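PDB 2WB0: E2A dna-binding protein from Human adenovirus 5, which binds single-stranded DNA and, by forming multimers, unwinds the template without ATP during elongation in viral strand-displacement replication, also speeding its initiation. Local coordinates for residues Arg16-Met19 with Asp20-Val24; Ala103-Glu106 with Gly107-Lys110; Lys197-Lys200 with Ala201-Ala205; Pro208-Gln211 with Thr212-His216. All coordinates share one frame; numbering follows the deposited sequence.

Overall arrangement
None of the four contacts is wholly core: contacts 1 and 3 are partly buried and helical, whereas contacts 2 and 4 are surface loops. Contact 1 ends helix 7-21 in the all-alpha region, with its centre about 35 Å from that of contact 3. The other three cluster round helix 189-206. Contact 3 is a length of that helix, whose K197 NZ meets E106 OE2 of contact 2 in a salt bridge, while its M203 and Q204 pack against the loop of contact 4. The chemistry follows the setting: apolar contacts and repeated backbone bonds along the helices, with a weak salt bridge in contact 1, charges and waters round the turn of contact 2, and a CH-pi contact in contact 4.

Contact 1 of 4, residues Arg16-Met19 with Asp20-Val24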
# COMPACT_ATOMS: atom_id res chain seq x y z
N ARG A 16 -21.99 -15.06 6.90
CA ARG A 16 -22.85 -15.87 6.07
C ARG A 16 -24.02 -15.05 5.48
O ARG A 16 -24.39 -15.24 4.33
CB ARG A 16 -23.34 -17.12 6.83
CG ARG A 16 -24.25 -18.01 5.98
CD ARG A 16 -23.60 -18.37 4.62
NE ARG A 16 -23.04 -19.71 4.65
CZ ARG A 16 -23.73 -20.81 4.35
NH1 ARG A 16 -25.00 -20.74 3.98
NH2 ARG A 16 -23.12 -21.97 4.41
N ALA A 17 -24.56 -14.13 6.26
CA ALA A 17 -25.64 -13.23 5.78
C ALA A 17 -25.19 -12.48 4.50
O ALA A 17 -25.85 -12.48 3.46
CB ALA A 17 -25.97 -12.24 6.85
N LEU A 18 -24.00 -11.86 4.60
CA LEU A 18 -23.34 -11.25 3.46
C LEU A 18 -23.12 -12.17 2.31
O LEU A 18 -23.44 -11.86 1.17
CB LEU A 18 -22.02 -10.59 3.96
CG LEU A 18 -21.86 -9.13 4.30
CD1 LEU A 18 -23.05 -8.12 4.32
CD2 LEU A 18 -20.88 -8.89 5.48
N MET A 19 -22.60 -13.37 2.56
CA MET A 19 -22.24 -14.27 1.49
C MET A 19 -23.51 -14.81 0.84
O MET A 19 -23.51 -15.15 -0.36
CB MET A 19 -21.42 -15.46 2.03
CG MET A 19 -20.03 -15.06 2.60
SD MET A 19 -18.95 -16.46 2.95
CE MET A 19 -19.63 -17.11 4.47
N ASP A 20 -24.57 -14.94 1.64
CA ASP A 20 -25.84 -15.44 1.06
C ASP A 20 -26.39 -14.33 0.14
O ASP A 20 -26.63 -14.57 -1.03
CB ASP A 20 -26.84 -15.75 2.18
CG ASP A 20 -26.51 -17.04 2.93
OD1 ASP A 20 -25.87 -17.97 2.34
OD2 ASP A 20 -26.92 -17.10 4.11
N LYS A 21 -26.54 -13.12 0.68
CA LYS A 21 -27.11 -11.97 -0.03
C LYS A 21 -26.38 -11.69 -1.34
O LYS A 21 -27.00 -11.36 -2.37
CB LYS A 21 -27.10 -10.74 0.87
CG LYS A 21 -27.56 -9.43 0.16
CD LYS A 21 -27.74 -8.33 1.18
CE LYS A 21 -28.16 -7.00 0.52
NZ LYS A 21 -28.07 -6.02 1.58
N TYR A 22 -25.06 -11.83 -1.33
CA TYR A 22 -24.27 -11.57 -2.53
C TYR A 22 -23.91 -12.80 -3.36
O TYR A 22 -23.05 -12.73 -4.25
CB TYR A 22 -23.09 -10.65 -2.21
CG TYR A 22 -23.59 -9.30 -1.69
CD1 TYR A 22 -24.00 -8.29 -2.59
CD2 TYR A 22 -23.66 -9.05 -0.33
CE1 TYR A 22 -24.47 -7.07 -2.10
CE2 TYR A 22 -24.11 -7.87 0.16
CZ TYR A 22 -24.52 -6.88 -0.72
OH TYR A 22 -24.93 -5.71 -0.16
N HIS A 23 -24.61 -13.91 -3.09
CA HIS A 23 -24.53 -15.12 -3.92
C HIS A 23 -23.11 -15.59 -4.12
O HIS A 23 -22.69 -15.87 -5.25
CB HIS A 23 -25.23 -14.87 -5.28
CG HIS A 23 -26.56 -14.21 -5.12
ND1 HIS A 23 -27.66 -14.88 -4.60
CD2 HIS A 23 -26.96 -12.93 -5.34
CE1 HIS A 23 -28.69 -14.04 -4.54
NE2 HIS A 23 -28.28 -12.85 -4.96
N VAL A 24 -22.33 -15.63 -3.03
CA VAL A 24 -20.97 -16.13 -3.20
C VAL A 24 -20.98 -17.64 -3.44
O VAL A 24 -21.83 -18.35 -2.88
CB VAL A 24 -19.89 -15.55 -2.18
CG1 VAL A 24 -20.44 -14.47 -1.29
CG2 VAL A 24 -19.06 -16.63 -1.45
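R16 lays its CG and CD alongside the carboxylate of D20, one helical turn later, with CD 3.2 Å from D20 OD1. CG stands anti to the R16 backbone N (chi1 -180°), and bends at chi2 and chi3 then carry the guanidinium round to the same oxygen. The salt bridge from R16 NH1 to D20 OD1 is long at 3.3 Å and weak as a hydrogen bond; the two planar groups are nearly perpendicular (89°). K29 NZ forms a second salt bridge to that oxygen, so OD1 has two cationic partners, which would probably stabilise its charge.

The backbone shows how the helix stops. K21 N still bonds to A17 O, and Y22 N to L18 O at 3.0 Å, but Y22 has left helical angles. H23 then takes a positive phi (54°) as the C-prime residue of a Schellman motif: V24 N reaches back to M19 O at 3.0 Å, and H23 N bonds to D20 O. This reversal brings V24 CG1 within 3.6 Å of M19 CB. On another side L18 CD1 makes a looser apolar contact with Y22 CE2, 4.3 Å away, and Y22 OH bonds to N317. L18 packs on L75 and L79 of helix 64-83, Y22 and V24 rest on V45 of helix 40-53, and M19 and V24 also touch K29 of helix 26-31.

Contact 2 of 4, residues Ala103-Glu106 with Gly107-Lys110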
# COMPACT_ATOMS: atom_id res chain seq x y z
N ALA A 103 4.78 16.09 2.49
CA ALA A 103 4.22 17.26 1.78
C ALA A 103 4.22 18.51 2.63
O ALA A 103 3.41 19.39 2.35
CB ALA A 103 2.78 17.02 1.34
N GLU A 104 5.05 18.60 3.64
CA GLU A 104 5.01 19.74 4.62
C GLU A 104 6.07 20.79 4.24
O GLU A 104 5.87 22.01 4.41
CB GLU A 104 5.35 19.21 5.99
CG GLU A 104 4.79 19.87 7.24
CD GLU A 104 4.85 18.90 8.45
OE1 GLU A 104 3.81 18.67 9.14
OE2 GLU A 104 5.94 18.33 8.71
N ILE A 105 7.21 20.32 3.81
CA ILE A 105 8.32 21.19 3.51
C ILE A 105 8.70 21.05 2.04
O ILE A 105 9.03 19.97 1.55
CB ILE A 105 9.58 20.84 4.38
CG1 ILE A 105 9.21 20.66 5.87
CG2 ILE A 105 10.79 21.73 4.01
CD1 ILE A 105 9.95 21.51 6.84
N GLU A 106 8.73 22.19 1.37
CA GLU A 106 9.08 22.20 -0.06
C GLU A 106 10.41 21.51 -0.38
O GLU A 106 11.45 21.81 0.22
CB GLU A 106 8.96 23.64 -0.62
CG GLU A 106 8.79 23.66 -2.12
CD GLU A 106 7.43 23.04 -2.62
OE1 GLU A 106 7.44 22.59 -3.79
OE2 GLU A 106 6.37 23.01 -1.89
N GLY A 107 10.36 20.54 -1.31
CA GLY A 107 11.52 19.80 -1.75
C GLY A 107 11.98 18.74 -0.79
O GLY A 107 12.94 18.01 -1.07
N GLU A 108 11.33 18.64 0.37
CA GLU A 108 11.83 17.71 1.38
C GLU A 108 10.99 16.43 1.45
O GLU A 108 9.76 16.52 1.65
CB GLU A 108 11.88 18.40 2.74
CG GLU A 108 12.54 17.55 3.87
CD GLU A 108 12.55 18.33 5.15
OE1 GLU A 108 13.27 19.35 5.15
OE2 GLU A 108 11.81 17.95 6.10
N LEU A 109 11.66 15.26 1.31
CA LEU A 109 11.01 13.96 1.63
C LEU A 109 11.54 13.32 2.94
O LEU A 109 12.68 13.54 3.29
CB LEU A 109 11.16 12.95 0.50
CG LEU A 109 10.55 13.48 -0.80
CD1 LEU A 109 11.12 12.68 -1.87
CD2 LEU A 109 8.97 13.38 -0.71
N LYS A 110 10.68 12.62 3.67
CA LYS A 110 11.11 11.79 4.85
C LYS A 110 10.82 10.32 4.53
O LYS A 110 9.81 10.00 3.89
CB LYS A 110 10.38 12.22 6.15
CG LYS A 110 10.79 13.62 6.50
CD LYS A 110 10.04 14.21 7.63
CE LYS A 110 10.15 15.78 7.59
NZ LYS A 110 9.33 16.80 6.63
O HOH W 1 8.36 18.29 8.73
O HOH W 2 7.95 17.63 3.46
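I105 and E108 lie side by side and point the same way, making the compact part of this contact. I105 CG2 is 3.7 Å from E108 CB, and the glutamate runs on along the isoleucine until its OE1 is 3.6 Å from that same methyl. An extended chain, with chi1 -174° and chi2 179°, keeps the E108 carboxylate beside I105 instead of folding it back. The K110 side chain crosses I105 at about a right angle, K110 NZ lying 3.9 Å from I105 CG1.

The backbone beneath is a type II beta turn from I105 to E108, closed by E108 N to I105 O at 2.9 Å. G107 occupies the third position with the positive phi (78°) that this turn requires. The turn lies in the loop between strands 95-99 and 118-124, shortly before the zinc ligands C111 and H113.

Round the ammonium the packing gives way to polar links. K110 NZ makes a salt bridge to E108 OE2 at 2.8 Å, approaching on the anti side and somewhat out of the carboxylate plane, and also donates to R101 O. E104 OE2 stays 4.3 Å from K110 NZ, too far for a salt bridge. Water 1 accepts from the lysine, but its link on to E104 OE2 is implausibly short and therefore doubtful. Inside the loop, water 2 accepts from I105 N, and E108 O is one of several acceptors competing for its protons. E106 points away from this cluster, and its OE2 instead forms a salt bridge with K197 of helix 189-206.

Contact 3 of 4, residues Lys197-Lys200 with Ala201-Ala205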
# COMPACT_ATOMS: atom_id res chain seq x y z
N LYS A 197 1.79 15.15 -2.27
CA LYS A 197 0.85 16.29 -2.24
C LYS A 197 -0.51 15.86 -2.75
O LYS A 197 -1.55 16.36 -2.29
CB LYS A 197 1.39 17.45 -3.12
CG LYS A 197 2.47 18.27 -2.36
CD LYS A 197 3.00 19.44 -3.25
CE LYS A 197 3.72 20.52 -2.44
NZ LYS A 197 4.66 21.27 -3.32
N GLN A 198 -0.49 14.98 -3.76
CA GLN A 198 -1.71 14.47 -4.39
C GLN A 198 -2.54 13.70 -3.38
O GLN A 198 -3.74 13.94 -3.30
CB GLN A 198 -1.37 13.55 -5.60
CG GLN A 198 -2.60 13.14 -6.51
CD GLN A 198 -3.55 12.15 -5.88
OE1 GLN A 198 -4.76 12.10 -6.23
NE2 GLN A 198 -3.00 11.26 -5.00
N ILE A 199 -1.92 12.82 -2.58
CA ILE A 199 -2.75 12.01 -1.67
C ILE A 199 -3.31 12.90 -0.54
O ILE A 199 -4.48 12.77 -0.16
CB ILE A 199 -2.00 10.73 -1.12
CG1 ILE A 199 -3.02 9.84 -0.38
CG2 ILE A 199 -0.83 11.09 -0.20
CD1 ILE A 199 -4.18 9.34 -1.34
N LYS A 200 -2.48 13.81 -0.06
CA LYS A 200 -2.91 14.75 0.97
C LYS A 200 -4.08 15.62 0.47
O LYS A 200 -5.10 15.71 1.14
CB LYS A 200 -1.75 15.55 1.47
CG LYS A 200 -2.17 16.67 2.44
CD LYS A 200 -0.88 17.32 3.03
CE LYS A 200 -1.18 18.75 3.48
NZ LYS A 200 0.09 19.57 3.72
N ALA A 201 -4.02 16.09 -0.77
CA ALA A 201 -5.15 16.83 -1.33
C ALA A 201 -6.41 15.99 -1.57
O ALA A 201 -7.56 16.47 -1.51
CB ALA A 201 -4.72 17.55 -2.71
N PHE A 202 -6.20 14.74 -1.97
CA PHE A 202 -7.30 13.85 -2.22
C PHE A 202 -8.05 13.63 -0.90
O PHE A 202 -9.29 13.66 -0.84
CB PHE A 202 -6.69 12.52 -2.76
CG PHE A 202 -7.69 11.53 -3.25
CD1 PHE A 202 -8.25 11.66 -4.54
CD2 PHE A 202 -8.04 10.43 -2.49
CE1 PHE A 202 -9.15 10.81 -4.98
CE2 PHE A 202 -8.97 9.52 -2.95
CZ PHE A 202 -9.52 9.69 -4.21
N MET A 203 -7.28 13.44 0.16
CA MET A 203 -7.87 13.21 1.50
C MET A 203 -8.60 14.49 1.98
O MET A 203 -9.65 14.37 2.58
CB MET A 203 -6.76 12.80 2.48
CG MET A 203 -6.32 11.27 2.14
SD MET A 203 -4.90 10.91 3.11
CE MET A 203 -5.69 10.73 4.77
N GLN A 204 -7.99 15.66 1.76
CA GLN A 204 -8.61 16.95 2.15
C GLN A 204 -9.94 17.11 1.38
O GLN A 204 -10.91 17.60 1.93
CB GLN A 204 -7.66 18.16 1.89
CG GLN A 204 -6.44 18.30 2.81
CD GLN A 204 -5.38 19.31 2.30
OE1 GLN A 204 -4.77 20.01 3.10
NE2 GLN A 204 -5.13 19.33 0.97
N ALA A 205 -10.01 16.63 0.15
CA ALA A 205 -11.27 16.74 -0.60
C ALA A 205 -12.32 15.74 -0.12
O ALA A 205 -13.54 16.00 -0.20
CB ALA A 205 -11.05 16.54 -2.07
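Four successive backbone bonds join 197-200 to 201-205 in an unbroken run of i+4 to i alpha-helical bonds: A201 N to K197 O, F202 N to Q198 O, M203 N to I199 O and Q204 N to K200 O. Their lengths run from 2.9 Å for A201 N to K197 O up to 3.0 Å for Q204 N to K200 O.

Side chains follow the same spacing. I199 CG1 extends anti to the backbone N (chi1 -170°); this, with the turn at chi2, brings CD1 to 4.2 Å from F202 CD2, in an oblique approach to the ring. From the same isoleucine, CG1 meets M203 SD at 4.1 Å. Q198 runs alongside F202, its amide turned 37° from the ring plane and OE1 3.9 Å from F202 CD1; that oxygen's hydrogen bond comes from outside, with S266 OG.

These residues form the inward side of helix 189-206 in the zinc-binding region. Q198 and F202 touch P301 and M203 touches L304, both on helix 300-315, while Q198 and I199 also rest on strand 271-276.

K200 is extended and crosses Q204 obliquely, bringing CE within 3.8 Å of Q204 OE1, while Q204 CG lies 3.4 Å from K200 O. On a different side of the helix, A201 sets its CB 3.4 Å from K197 O and touches A265 of helix 261-268.

Contact 4 of 4, residues Pro208-Gln211 with Thr212-His216; sequences PNAQ and TGHGH
A210 places its methyl over one face of the H214 imidazole, a CH-pi contact within the surface loop that leads from helix 189-206 to strand 216-220. The later half of this loop contains a type I beta turn from G213 to H216, and the chain curls enough to bring the ring back beneath the alanine.

T212 begins the second segment in an extended conformation. Its CG2 branch lies beside the preceding peptide, 3.4 Å from Q211 O. Its own carbonyl turns toward the earlier segment: T212 O is 3.6 Å from A210 CB.

G213 follows with a positive phi of 109° and, being glycine, has no side chain to crowd T212 O. It opens the turn, which is closed when H216 N bonds to G213 O at 3.1 Å.

H214 directs its CB toward the earlier segment, and a first torsion of -83°, with CG anti to the carbonyl carbon, helps send the ring back under A210 CB. NE2 donates or accepts nothing across the two segments, but it is hydrogen-bonded to Y207 O, just before P208, a bond that helps fix the ring's rotation. P208 O lies near the ring plane at the CE1 edge, 4.4 Å from that atom.

Past G215, H216 turns to strand 95-99, where it touches L97 and L99. The methyl of A210 is offset over the H214 ring: CB is 3.8 Å from the ring centroid, 25° off the normal, and nearest to H214 NE2 at 3.5 Å.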
# COMPACT_ATOMS: atom_id res chain seq x y z
N PRO A 208 -13.14 17.15 4.08
CA PRO A 208 -12.79 18.57 4.16
C PRO A 208 -12.83 19.12 5.61
O PRO A 208 -12.13 20.10 5.89
CB PRO A 208 -13.87 19.27 3.29
CG PRO A 208 -15.00 18.34 3.15
CD PRO A 208 -14.49 16.92 3.54
N ASN A 209 -13.54 18.45 6.51
CA ASN A 209 -13.67 18.92 7.91
C ASN A 209 -13.01 18.04 8.96
O ASN A 209 -13.37 18.12 10.14
CB ASN A 209 -15.14 19.11 8.27
CG ASN A 209 -15.79 20.20 7.44
OD1 ASN A 209 -15.27 21.33 7.33
ND2 ASN A 209 -16.88 19.85 6.78
N ALA A 210 -12.03 17.23 8.53
CA ALA A 210 -11.28 16.35 9.39
C ALA A 210 -10.58 17.09 10.48
O ALA A 210 -9.94 18.12 10.23
CB ALA A 210 -10.24 15.54 8.57
N GLN A 211 -10.73 16.55 11.69
CA GLN A 211 -10.02 16.98 12.88
C GLN A 211 -8.64 16.38 12.76
O GLN A 211 -7.67 17.02 13.12
CB GLN A 211 -10.66 16.42 14.18
CG GLN A 211 -12.19 16.61 14.45
CD GLN A 211 -12.85 15.36 15.19
OE1 GLN A 211 -12.19 14.39 15.58
NE2 GLN A 211 -14.14 15.40 15.35
N THR A 212 -8.54 15.14 12.27
CA THR A 212 -7.27 14.43 12.24
C THR A 212 -7.16 13.59 10.95
O THR A 212 -8.17 13.23 10.33
CB THR A 212 -7.13 13.42 13.41
OG1 THR A 212 -8.11 12.42 13.23
CG2 THR A 212 -7.32 14.10 14.83
N GLY A 213 -5.92 13.32 10.54
CA GLY A 213 -5.65 12.27 9.54
C GLY A 213 -5.22 12.71 8.17
O GLY A 213 -4.85 11.85 7.38
N HIS A 214 -5.27 14.02 7.89
CA HIS A 214 -4.94 14.54 6.58
C HIS A 214 -3.46 14.38 6.23
O HIS A 214 -3.10 14.41 5.06
CB HIS A 214 -5.23 16.07 6.49
CG HIS A 214 -6.67 16.41 6.18
ND1 HIS A 214 -7.23 17.64 6.50
CD2 HIS A 214 -7.66 15.70 5.58
CE1 HIS A 214 -8.49 17.67 6.11
NE2 HIS A 214 -8.78 16.50 5.56
N GLY A 215 -2.64 14.25 7.26
CA GLY A 215 -1.20 14.01 7.12
C GLY A 215 -0.81 12.53 7.15
O GLY A 215 0.35 12.22 7.09
N HIS A 216 -1.74 11.62 7.34
CA HIS A 216 -1.43 10.17 7.35
C HIS A 216 -1.59 9.53 5.98
O HIS A 216 -2.55 9.80 5.27
CB HIS A 216 -2.35 9.47 8.34
CG HIS A 216 -1.97 9.69 9.78
ND1 HIS A 216 -2.39 10.80 10.49
CD2 HIS A 216 -1.23 8.94 10.63
CE1 HIS A 216 -1.87 10.74 11.71
NE2 HIS A 216 -1.15 9.63 11.81